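Local structure of protein-arginine-phosphatase (Geobacillus stearothermophilus, 4PIC) at residues C14-L22 with Y126-I137; Q67-W75 with I90-K100. The protein removes phosphate from phosphoarginine residues in proteins, probably reversing the work of the arginine kinase McsB, and is almost inactive on phosphotyrosine peptides. All blocks are in the same frame, centred on the assembly; numbering follows the deposited sequence.

Contact 1 (C14-L22 with Y126-I137); sequences CRSPMAAAL and YRAARDELETLI. With PO4 (phosphate ion), chain C.
Met-18, a selenomethionine, leaves its helix with CG anti to its carbonyl carbon (chi1 -74°) and folds at the last torsion (chi3 -67°), which carries the methyl CE to 3.9 Å from CB of Ala-129. The side chain is a knob in a hole made by Tyr-126, Ala-129, Arg-130 and Leu-133, crossing that of Arg-130 at about a right angle. One turn on, Leu-22 fills a second hole among Arg-130, Leu-133, Glu-134 and Ile-137, its CD1 3.7 Å from CB of Leu-133. Beside them, CB of Ala-19 rests on CD2 of Leu-133, and CD1 of Ile-137 presses against the Ala-19 carbonyl O at 3.2 Å, a tight fit. At the helix start, SG of Cys-14 meets the edge of the Tyr-126 ring near its plane, a sulfur-aromatic contact with SG 3.2 Å from OH. Arg-15 turns its end away from helix 126-137: NH2 donates to phosphate O3 at 3.0 Å, at the guanidinium edge, while NH1 is held by the carbonyl of Ile-115. Cys-14 and Arg-15, the latter probably catalytic, close the P-loop of the low molecular weight phosphatase family, where the phosphate, probably from the crystallisation liquor, sits. The segment axes approach to 9.7 Å and cross at -41°. Helix 15-25 lies between helix 123-150 and strand 3-9, where Ala-19 also touches Phe-7; helix 48-56 packs on Met-18 through Ala-50 and Val-53, and helix 104-109 reaches Leu-133 through Leu-104.

Contact 2 (Q67-W75 with I90-K100); sequences QLKKEHIDW and IVERFPEAKDK
The Phe-94 ring has Ile-73 on one face and the CG of its neighbour Arg-93 on the other. CG1 of Ile-73 sits 3.9 Å from the ring centroid and 18° off the normal, a CH-pi contact, while the backbone N of Lys-70 approaches CZ obliquely at 3.7 Å. Ile-73 spreads its remaining branches over the same segment: CG2 meets CB of Ala-97 at 3.6 Å, and CD1 packs on CG2 of Ile-90, whose other branch, CG1, takes CD2 of Leu-68. The contact ties helix 70-75 to the end of helix 84-93 and the turn after it, strand 78-81 lying between them in sequence. A salt-bridge network runs alongside this apolar cluster. The chain of Lys-70 bends at chi2 (67°) and brings NZ within 2.5 Å of Glu-96 OE2, met on its anti side, and 3.1 Å from Asp-74 OD1, which offers its syn lone pair. With an alanine at Lys-70, Glu-96 and Asp-74, two like charges, would probably be left without the cation between them. Lys-100, extended beyond CG, sends NZ to Ile-73 O at 2.7 Å; a water accepts from the same NZ and donates to Asp-74 OD1, and the carbonyl of Ala-76 is a further partner. An aromatic and aliphatic cluster is thus bordered on its more exposed side by charged groups, and the ammonium of Lys-100 probably helps offset the partial negative charge at the C-terminal end of helix 70-75.

In the fold
Contact 1 and contact 2 lie on opposite sides of the chain's centre, their centres 22 Å apart and their nearest atoms about 9 Å apart, with the parallel sheet between them. Strand 3-9 serves both: Phe-7 receives Ala-19 of contact 1, whereas Val-8 receives Leu-68 and Ile-90 of contact 2. That strand ends in the nucleophile Cys-9, the start of the phosphate-binding loop that runs to Arg-15 and whose Thr-10 and Gly-11 amides also hold the phosphate. Contact 1 therefore borders the catalytic pocket directly, while Ile-90 comes only to about 8 Å from Cys-9, side chain to side chain. Contact 2 instead meets Phe-39 of the second subunit, through Leu-68 and Arg-93.

Contact 1 (C14-L22 with Y126-I137)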
loop_
_atom_site.group_PDB
_atom_site.type_symbol
_atom_site.label_atom_id
_atom_site.label_comp_id
_atom_site.label_asym_id
_atom_site.label_seq_id
_atom_site.Cartn_x
_atom_site.Cartn_y
_atom_site.Cartn_z
ATOM N N CYS A 14 -5.546 -12.527 -4.498
ATOM C CA CYS A 14 -4.696 -13.656 -4.851
ATOM C C CYS A 14 -4.154 -14.432 -3.641
ATOM O O CYS A 14 -4.759 -15.417 -3.222
ATOM C CB CYS A 14 -3.612 -13.197 -5.828
ATOM S SG CYS A 14 -4.344 -12.512 -7.350
ATOM N N ARG A 15 -3.041 -14.002 -3.055
ATOM C CA ARG A 15 -2.451 -14.795 -1.977
ATOM C C ARG A 15 -3.277 -14.842 -0.699
ATOM O O ARG A 15 -3.547 -15.924 -0.191
ATOM C CB ARG A 15 -1.016 -14.364 -1.659
ATOM C CG ARG A 15 -0.022 -14.698 -2.772
ATOM C CD ARG A 15 1.337 -14.096 -2.477
ATOM N NE ARG A 15 1.345 -12.650 -2.669
ATOM C CZ ARG A 15 2.447 -11.911 -2.692
ATOM N NH1 ARG A 15 3.633 -12.487 -2.539
ATOM N NH2 ARG A 15 2.360 -10.605 -2.885
ATOM N N SER A 16 -3.681 -13.699 -0.157
ATOM C CA SER A 16 -4.396 -13.753 1.123
ATOM C C SER A 16 -5.743 -14.490 1.068
ATOM O O SER A 16 -6.077 -15.185 2.019
ATOM C CB SER A 16 -4.485 -12.388 1.835
ATOM O OG SER A 16 -5.158 -11.405 1.070
ATOM N N PRO A 17 -6.499 -14.377 -0.041
ATOM C CA PRO A 17 -7.711 -15.206 -0.096
ATOM C C PRO A 17 -7.410 -16.696 -0.166
ATOM O O PRO A 17 -8.176 -17.509 0.370
ATOM C CB PRO A 17 -8.402 -14.744 -1.381
ATOM C CG PRO A 17 -7.912 -13.340 -1.569
ATOM C CD PRO A 17 -6.484 -13.373 -1.122
HETATM N N MSE A 18 -6.301 -17.073 -0.790
HETATM C CA MSE A 18 -5.929 -18.481 -0.793
HETATM C C MSE A 18 -5.583 -18.953 0.618
HETATM O O MSE A 18 -6.011 -20.025 1.050
HETATM C CB MSE A 18 -4.765 -18.754 -1.745
HETATM C CG MSE A 18 -5.173 -18.720 -3.218
HETATM SE SE MSE A 18 -3.840 -19.435 -4.455
HETATM C CE MSE A 18 -2.459 -18.077 -4.210
ATOM N N ALA A 19 -4.798 -18.161 1.335
ATOM C CA ALA A 19 -4.454 -18.468 2.710
ATOM C C ALA A 19 -5.705 -18.625 3.550
ATOM O O ALA A 19 -5.838 -19.605 4.295
ATOM C CB ALA A 19 -3.556 -17.371 3.279
ATOM N N ALA A 20 -6.622 -17.671 3.442
ATOM C CA ALA A 20 -7.849 -17.706 4.225
ATOM C C ALA A 20 -8.679 -18.930 3.873
ATOM O O ALA A 20 -9.201 -19.597 4.765
ATOM C CB ALA A 20 -8.660 -16.420 4.024
ATOM N N ALA A 21 -8.781 -19.242 2.588
ATOM C CA ALA A 21 -9.579 -20.390 2.174
ATOM C C ALA A 21 -8.998 -21.700 2.685
ATOM O O ALA A 21 -9.740 -22.588 3.115
ATOM C CB ALA A 21 -9.737 -20.434 0.667
ATOM N N LEU A 22 -7.674 -21.831 2.623
ATOM C CA LEU A 22 -7.023 -23.052 3.090
ATOM C C LEU A 22 -7.239 -23.242 4.580
ATOM O O LEU A 22 -7.493 -24.356 5.033
ATOM C CB LEU A 22 -5.529 -23.025 2.759
ATOM C CG LEU A 22 -5.222 -23.222 1.278
ATOM C CD1 LEU A 22 -3.800 -22.776 1.004
ATOM C CD2 LEU A 22 -5.407 -24.690 0.918
ATOM N N TYR A 126 0.562 -19.571 -9.287
ATOM C CA TYR A 126 -0.514 -19.660 -8.300
ATOM C C TYR A 126 -0.474 -20.989 -7.567
ATOM O O TYR A 126 -0.697 -21.050 -6.353
ATOM C CB TYR A 126 -1.878 -19.493 -8.963
ATOM C CG TYR A 126 -2.234 -18.040 -9.210
ATOM C CD1 TYR A 126 -1.788 -17.376 -10.350
ATOM C CD2 TYR A 126 -3.030 -17.337 -8.312
ATOM C CE1 TYR A 126 -2.112 -16.048 -10.571
ATOM C CE2 TYR A 126 -3.358 -16.008 -8.526
ATOM C CZ TYR A 126 -2.897 -15.375 -9.662
ATOM O OH TYR A 126 -3.210 -14.051 -9.902
ATOM N N ARG A 127 -0.186 -22.061 -8.297
ATOM C CA ARG A 127 -0.122 -23.380 -7.684
ATOM C C ARG A 127 1.064 -23.453 -6.730
ATOM O O ARG A 127 0.955 -24.006 -5.647
ATOM C CB ARG A 127 -0.040 -24.477 -8.755
ATOM C CG ARG A 127 -0.367 -25.865 -8.240
ATOM C CD ARG A 127 -0.443 -26.883 -9.374
ATOM N NE ARG A 127 -1.604 -26.663 -10.229
ATOM C CZ ARG A 127 -1.540 -26.392 -11.528
ATOM N NH1 ARG A 127 -0.361 -26.306 -12.132
ATOM N NH2 ARG A 127 -2.651 -26.209 -12.226
ATOM N N ALA A 128 2.193 -22.876 -7.120
ATOM C CA ALA A 128 3.376 -22.852 -6.268
ATOM C C ALA A 128 3.076 -22.119 -4.960
ATOM O O ALA A 128 3.449 -22.590 -3.863
ATOM C CB ALA A 128 4.526 -22.180 -6.995
ATOM N N ALA A 129 2.397 -20.976 -5.078
ATOM C CA ALA A 129 2.004 -20.193 -3.906
ATOM C C ALA A 129 1.040 -20.990 -3.028
ATOM O O ALA A 129 1.187 -21.033 -1.805
ATOM C CB ALA A 129 1.368 -18.879 -4.330
ATOM N N ARG A 130 0.056 -21.628 -3.654
ATOM C CA ARG A 130 -0.888 -22.454 -2.917
ATOM C C ARG A 130 -0.169 -23.551 -2.135
ATOM O O ARG A 130 -0.505 -23.826 -0.988
ATOM C CB ARG A 130 -1.923 -23.082 -3.853
ATOM C CG ARG A 130 -3.005 -23.851 -3.099
ATOM C CD ARG A 130 -3.643 -24.898 -3.997
ATOM N NE ARG A 130 -2.670 -25.934 -4.332
ATOM C CZ ARG A 130 -2.728 -26.708 -5.411
ATOM N NH1 ARG A 130 -3.720 -26.583 -6.289
ATOM N NH2 ARG A 130 -1.781 -27.611 -5.616
ATOM N N ASP A 131 0.818 -24.188 -2.758
ATOM C CA ASP A 131 1.519 -25.298 -2.134
ATOM C C ASP A 131 2.325 -24.817 -0.936
ATOM O O ASP A 131 2.350 -25.476 0.103
ATOM C CB ASP A 131 2.424 -25.997 -3.150
ATOM C CG ASP A 131 1.641 -26.784 -4.189
ATOM O OD1 ASP A 131 0.477 -27.148 -3.913
ATOM O OD2 ASP A 131 2.200 -27.047 -5.276
ATOM N N GLU A 132 2.963 -23.661 -1.078
ATOM C CA GLU A 132 3.687 -23.051 0.037
ATOM C C GLU A 132 2.719 -22.774 1.173
ATOM O O GLU A 132 2.993 -23.085 2.333
ATOM C CB GLU A 132 4.360 -21.738 -0.377
ATOM C CG GLU A 132 5.572 -21.876 -1.304
ATOM C CD GLU A 132 6.070 -20.534 -1.811
ATOM O OE1 GLU A 132 5.394 -19.514 -1.560
ATOM O OE2 GLU A 132 7.132 -20.496 -2.476
ATOM N N LEU A 133 1.578 -22.185 0.828
ATOM C CA LEU A 133 0.567 -21.844 1.821
ATOM C C LEU A 133 -0.012 -23.076 2.493
ATOM O O LEU A 133 -0.254 -23.066 3.695
ATOM C CB LEU A 133 -0.558 -21.039 1.179
ATOM C CG LEU A 133 -0.217 -19.607 0.808
ATOM C CD1 LEU A 133 -1.321 -19.025 -0.070
ATOM C CD2 LEU A 133 -0.039 -18.793 2.081
ATOM N N GLU A 134 -0.239 -24.142 1.738
ATOM C CA GLU A 134 -0.797 -25.351 2.333
ATOM C C GLU A 134 0.134 -25.879 3.426
ATOM O O GLU A 134 -0.307 -26.228 4.532
ATOM C CB GLU A 134 -1.068 -26.438 1.286
ATOM C CG GLU A 134 -1.576 -27.729 1.901
ATOM C CD GLU A 134 -2.508 -28.516 0.999
ATOM O OE1 GLU A 134 -2.276 -28.568 -0.229
ATOM O OE2 GLU A 134 -3.479 -29.095 1.535
ATOM N N THR A 135 1.428 -25.917 3.119
ATOM C CA THR A 135 2.417 -26.401 4.070
ATOM C C THR A 135 2.426 -25.544 5.321
ATOM O O THR A 135 2.384 -26.060 6.445
ATOM C CB THR A 135 3.814 -26.407 3.437
ATOM O OG1 THR A 135 3.804 -27.289 2.305
ATOM C CG2 THR A 135 4.856 -26.875 4.452
ATOM N N LEU A 136 2.453 -24.229 5.127
ATOM C CA LEU A 136 2.508 -23.320 6.264
ATOM C C LEU A 136 1.216 -23.314 7.077
ATOM O O LEU A 136 1.246 -23.173 8.306
ATOM C CB LEU A 136 2.866 -21.908 5.805
ATOM C CG LEU A 136 4.270 -21.787 5.199
ATOM C CD1 LEU A 136 4.486 -20.417 4.597
ATOM C CD2 LEU A 136 5.346 -22.070 6.235
ATOM N N ILE A 137 0.083 -23.484 6.408
ATOM C CA ILE A 137 -1.196 -23.460 7.097
ATOM C C ILE A 137 -1.435 -24.757 7.867
ATOM O O ILE A 137 -2.056 -24.752 8.940
ATOM C CB ILE A 137 -2.317 -23.079 6.132
ATOM C CG1 ILE A 137 -2.151 -21.591 5.796
ATOM C CG2 ILE A 137 -3.688 -23.340 6.723
ATOM C CD1 ILE A 137 -3.047 -21.123 4.726
HETATM P P PO4 C . -0.532 -8.550 -4.167
HETATM O O1 PO4 C . -1.993 -8.191 -4.062
HETATM O O2 PO4 C . 0.188 -7.503 -4.980
HETATM O O3 PO4 C . 0.070 -8.656 -2.806
HETATM O O4 PO4 C . -0.436 -9.863 -4.906
#

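Contact 2 (Q67-W75 with I90-K100)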
loop_
_atom_site.group_PDB
_atom_site.type_symbol
_atom_site.label_atom_id
_atom_site.label_comp_id
_atom_site.label_asym_id
_atom_site.label_seq_id
_atom_site.Cartn_x
_atom_site.Cartn_y
_atom_site.Cartn_z
ATOM N N GLN A 67 -10.728 -3.892 1.763
ATOM C CA GLN A 67 -9.636 -3.013 2.160
ATOM C C GLN A 67 -9.353 -3.170 3.651
ATOM O O GLN A 67 -10.264 -3.087 4.480
ATOM C CB GLN A 67 -9.996 -1.557 1.846
ATOM C CG GLN A 67 -9.066 -0.518 2.463
ATOM C CD GLN A 67 -7.646 -0.611 1.940
ATOM O OE1 GLN A 67 -7.418 -0.629 0.728
ATOM N NE2 GLN A 67 -6.681 -0.661 2.861
ATOM N N LEU A 68 -8.086 -3.389 3.988
ATOM C CA LEU A 68 -7.634 -3.465 5.366
ATOM C C LEU A 68 -7.870 -2.157 6.106
ATOM O O LEU A 68 -7.403 -1.097 5.680
ATOM C CB LEU A 68 -6.149 -3.821 5.412
ATOM C CG LEU A 68 -5.512 -3.864 6.795
ATOM C CD1 LEU A 68 -6.172 -4.942 7.646
ATOM C CD2 LEU A 68 -4.014 -4.120 6.684
ATOM N N LYS A 69 -8.583 -2.248 7.221
ATOM C CA LYS A 69 -8.899 -1.081 8.033
ATOM C C LYS A 69 -8.597 -1.340 9.497
ATOM O O LYS A 69 -8.385 -2.485 9.900
ATOM C CB LYS A 69 -10.368 -0.691 7.849
ATOM C CG LYS A 69 -10.707 -0.223 6.443
ATOM C CD LYS A 69 -11.990 0.593 6.415
ATOM C CE LYS A 69 -12.095 1.417 5.140
ATOM N NZ LYS A 69 -12.142 0.561 3.920
ATOM N N LYS A 70 -8.582 -0.268 10.286
ATOM C CA LYS A 70 -8.367 -0.326 11.725
ATOM C C LYS A 70 -9.213 -1.417 12.384
ATOM O O LYS A 70 -8.744 -2.144 13.257
ATOM C CB LYS A 70 -8.689 1.050 12.324
ATOM C CG LYS A 70 -8.742 1.107 13.835
ATOM C CD LYS A 70 -7.376 0.872 14.440
ATOM C CE LYS A 70 -7.398 1.156 15.940
ATOM N NZ LYS A 70 -6.188 0.626 16.624
ATOM N N GLU A 71 -10.452 -1.543 11.930
ATOM C CA GLU A 71 -11.383 -2.505 12.489
ATOM C C GLU A 71 -10.890 -3.949 12.346
ATOM O O GLU A 71 -11.101 -4.767 13.238
ATOM C CB GLU A 71 -12.762 -2.330 11.852
ATOM C CG GLU A 71 -13.502 -1.052 12.284
ATOM C CD GLU A 71 -12.768 0.246 11.929
ATOM O OE1 GLU A 71 -12.255 0.376 10.792
ATOM O OE2 GLU A 71 -12.700 1.142 12.801
ATOM N N HIS A 72 -10.231 -4.259 11.232
ATOM C CA HIS A 72 -9.680 -5.605 11.029
ATOM C C HIS A 72 -8.510 -5.833 11.967
ATOM O O HIS A 72 -8.314 -6.931 12.489
ATOM C CB HIS A 72 -9.141 -5.783 9.609
ATOM C CG HIS A 72 -10.174 -5.721 8.536
ATOM N ND1 HIS A 72 -10.270 -4.656 7.666
ATOM C CD2 HIS A 72 -11.120 -6.609 8.150
ATOM C CE1 HIS A 72 -11.247 -4.880 6.804
ATOM N NE2 HIS A 72 -11.777 -6.060 7.076
ATOM N N ILE A 73 -7.698 -4.799 12.138
ATOM C CA ILE A 73 -6.537 -4.856 13.012
ATOM C C ILE A 73 -6.959 -5.127 14.457
ATOM O O ILE A 73 -6.374 -5.979 15.136
ATOM C CB ILE A 73 -5.732 -3.545 12.934
ATOM C CG1 ILE A 73 -5.205 -3.323 11.512
ATOM C CG2 ILE A 73 -4.605 -3.533 13.961
ATOM C CD1 ILE A 73 -4.180 -4.353 11.064
ATOM N N ASP A 74 -8.001 -4.431 14.911
ATOM C CA ASP A 74 -8.503 -4.603 16.270
ATOM C C ASP A 74 -9.197 -5.948 16.477
ATOM O O ASP A 74 -9.181 -6.494 17.578
ATOM C CB ASP A 74 -9.459 -3.470 16.639
ATOM C CG ASP A 74 -8.769 -2.131 16.725
ATOM O OD1 ASP A 74 -7.526 -2.110 16.833
ATOM O OD2 ASP A 74 -9.479 -1.102 16.694
ATOM N N TRP A 75 -9.812 -6.468 15.422
ATOM C CA TRP A 75 -10.461 -7.783 15.472
ATOM C C TRP A 75 -9.443 -8.915 15.627
ATOM O O TRP A 75 -9.640 -9.848 16.414
ATOM C CB TRP A 75 -11.285 -7.989 14.201
ATOM C CG TRP A 75 -11.854 -9.365 14.005
ATOM C CD1 TRP A 75 -13.070 -9.822 14.432
ATOM C CD2 TRP A 75 -11.251 -10.452 13.282
ATOM N NE1 TRP A 75 -13.255 -11.124 14.035
ATOM C CE2 TRP A 75 -12.151 -11.539 13.336
ATOM C CE3 TRP A 75 -10.032 -10.617 12.612
ATOM C CZ2 TRP A 75 -11.876 -12.770 12.736
ATOM C CZ3 TRP A 75 -9.760 -11.843 12.017
ATOM C CH2 TRP A 75 -10.676 -12.905 12.087
ATOM N N ILE A 90 2.052 -2.754 7.185
ATOM C CA ILE A 90 1.017 -2.840 8.208
ATOM C C ILE A 90 1.457 -2.184 9.511
ATOM O O ILE A 90 0.710 -1.412 10.104
ATOM C CB ILE A 90 0.621 -4.299 8.476
ATOM C CG1 ILE A 90 -0.045 -4.867 7.224
ATOM C CG2 ILE A 90 -0.316 -4.394 9.679
ATOM C CD1 ILE A 90 -0.052 -6.379 7.213
ATOM N N VAL A 91 2.690 -2.467 9.924
ATOM C CA VAL A 91 3.210 -1.962 11.193
ATOM C C VAL A 91 3.471 -0.456 11.134
ATOM O O VAL A 91 3.264 0.262 12.108
ATOM C CB VAL A 91 4.477 -2.733 11.614
ATOM C CG1 VAL A 91 5.139 -2.082 12.810
ATOM C CG2 VAL A 91 4.117 -4.189 11.916
ATOM N N GLU A 92 3.889 0.036 9.974
ATOM C CA GLU A 92 4.105 1.468 9.822
ATOM C C GLU A 92 2.767 2.210 9.847
ATOM O O GLU A 92 2.655 3.265 10.467
ATOM C CB GLU A 92 4.877 1.770 8.533
ATOM C CG GLU A 92 5.258 3.237 8.352
ATOM C CD GLU A 92 6.320 3.425 7.280
ATOM O OE1 GLU A 92 6.032 4.090 6.260
ATOM O OE2 GLU A 92 7.448 2.911 7.464
ATOM N N ARG A 93 1.755 1.648 9.185
ATOM C CA ARG A 93 0.431 2.269 9.120
ATOM C C ARG A 93 -0.341 2.131 10.423
ATOM O O ARG A 93 -1.034 3.062 10.848
ATOM C CB ARG A 93 -0.375 1.653 7.971
ATOM C CG ARG A 93 -1.833 2.062 7.929
ATOM C CD ARG A 93 -1.997 3.532 7.523
ATOM N NE ARG A 93 -3.410 3.869 7.404
ATOM C CZ ARG A 93 -4.194 4.192 8.424
ATOM N NH1 ARG A 93 -3.705 4.238 9.659
ATOM N NH2 ARG A 93 -5.471 4.474 8.213
ATOM N N PHE A 94 -0.217 0.956 11.045
ATOM C CA PHE A 94 -0.878 0.634 12.305
ATOM C C PHE A 94 0.138 0.184 13.362
ATOM O O PHE A 94 0.244 -1.011 13.658
ATOM C CB PHE A 94 -1.909 -0.485 12.104
ATOM C CG PHE A 94 -3.001 -0.147 11.125
ATOM C CD1 PHE A 94 -3.989 0.771 11.454
ATOM C CD2 PHE A 94 -3.052 -0.771 9.894
ATOM C CE1 PHE A 94 -5.000 1.077 10.550
ATOM C CE2 PHE A 94 -4.061 -0.479 8.989
ATOM C CZ PHE A 94 -5.036 0.447 9.319
ATOM N N PRO A 95 0.875 1.142 13.947
ATOM C CA PRO A 95 1.919 0.833 14.933
ATOM C C PRO A 95 1.396 0.022 16.112
ATOM O O PRO A 95 2.138 -0.772 16.694
ATOM C CB PRO A 95 2.366 2.216 15.418
ATOM C CG PRO A 95 2.041 3.129 14.309
ATOM C CD PRO A 95 0.789 2.589 13.676
ATOM N N GLU A 96 0.126 0.213 16.450
ATOM C CA GLU A 96 -0.487 -0.520 17.557
ATOM C C GLU A 96 -0.584 -2.028 17.277
ATOM O O GLU A 96 -0.827 -2.819 18.193
ATOM C CB GLU A 96 -1.872 0.058 17.860
ATOM C CG GLU A 96 -2.905 -0.180 16.744
ATOM C CD GLU A 96 -3.015 0.953 15.707
ATOM O OE1 GLU A 96 -1.995 1.545 15.284
ATOM O OE2 GLU A 96 -4.157 1.249 15.298
ATOM N N ALA A 97 -0.390 -2.410 16.016
ATOM C CA ALA A 97 -0.448 -3.812 15.594
ATOM C C ALA A 97 0.896 -4.546 15.665
ATOM O O ALA A 97 0.974 -5.731 15.336
ATOM C CB ALA A 97 -0.999 -3.897 14.174
ATOM N N LYS A 98 1.949 -3.860 16.101
ATOM C CA LYS A 98 3.309 -4.380 15.960
ATOM C C LYS A 98 3.547 -5.721 16.666
ATOM O O LYS A 98 4.273 -6.578 16.159
ATOM C CB LYS A 98 4.324 -3.336 16.434
ATOM C CG LYS A 98 5.773 -3.754 16.263
ATOM C CD LYS A 98 6.707 -2.556 16.324
ATOM C CE LYS A 98 8.159 -3.002 16.407
ATOM N NZ LYS A 98 8.513 -3.928 15.298
ATOM N N ASP A 99 2.940 -5.912 17.834
ATOM C CA ASP A 99 3.198 -7.114 18.609
ATOM C C ASP A 99 2.497 -8.335 18.033
ATOM O O ASP A 99 2.858 -9.465 18.357
ATOM C CB ASP A 99 2.728 -6.912 20.042
ATOM C CG ASP A 99 1.231 -6.823 20.134
ATOM O OD1 ASP A 99 0.671 -5.797 19.678
ATOM O OD2 ASP A 99 0.603 -7.782 20.636
ATOM N N LYS A 100 1.495 -8.122 17.179
ATOM C CA LYS A 100 0.695 -9.246 16.691
ATOM C C LYS A 100 0.739 -9.394 15.175
ATOM O O LYS A 100 -0.036 -10.168 14.607
ATOM C CB LYS A 100 -0.754 -9.133 17.159
ATOM C CG LYS A 100 -1.514 -7.934 16.613
ATOM C CD LYS A 100 -2.946 -7.951 17.138
ATOM C CE LYS A 100 -3.667 -6.661 16.835
ATOM N NZ LYS A 100 -5.064 -6.734 17.317
HETATM O O HOH W 1 -5.242 -3.794 17.610
#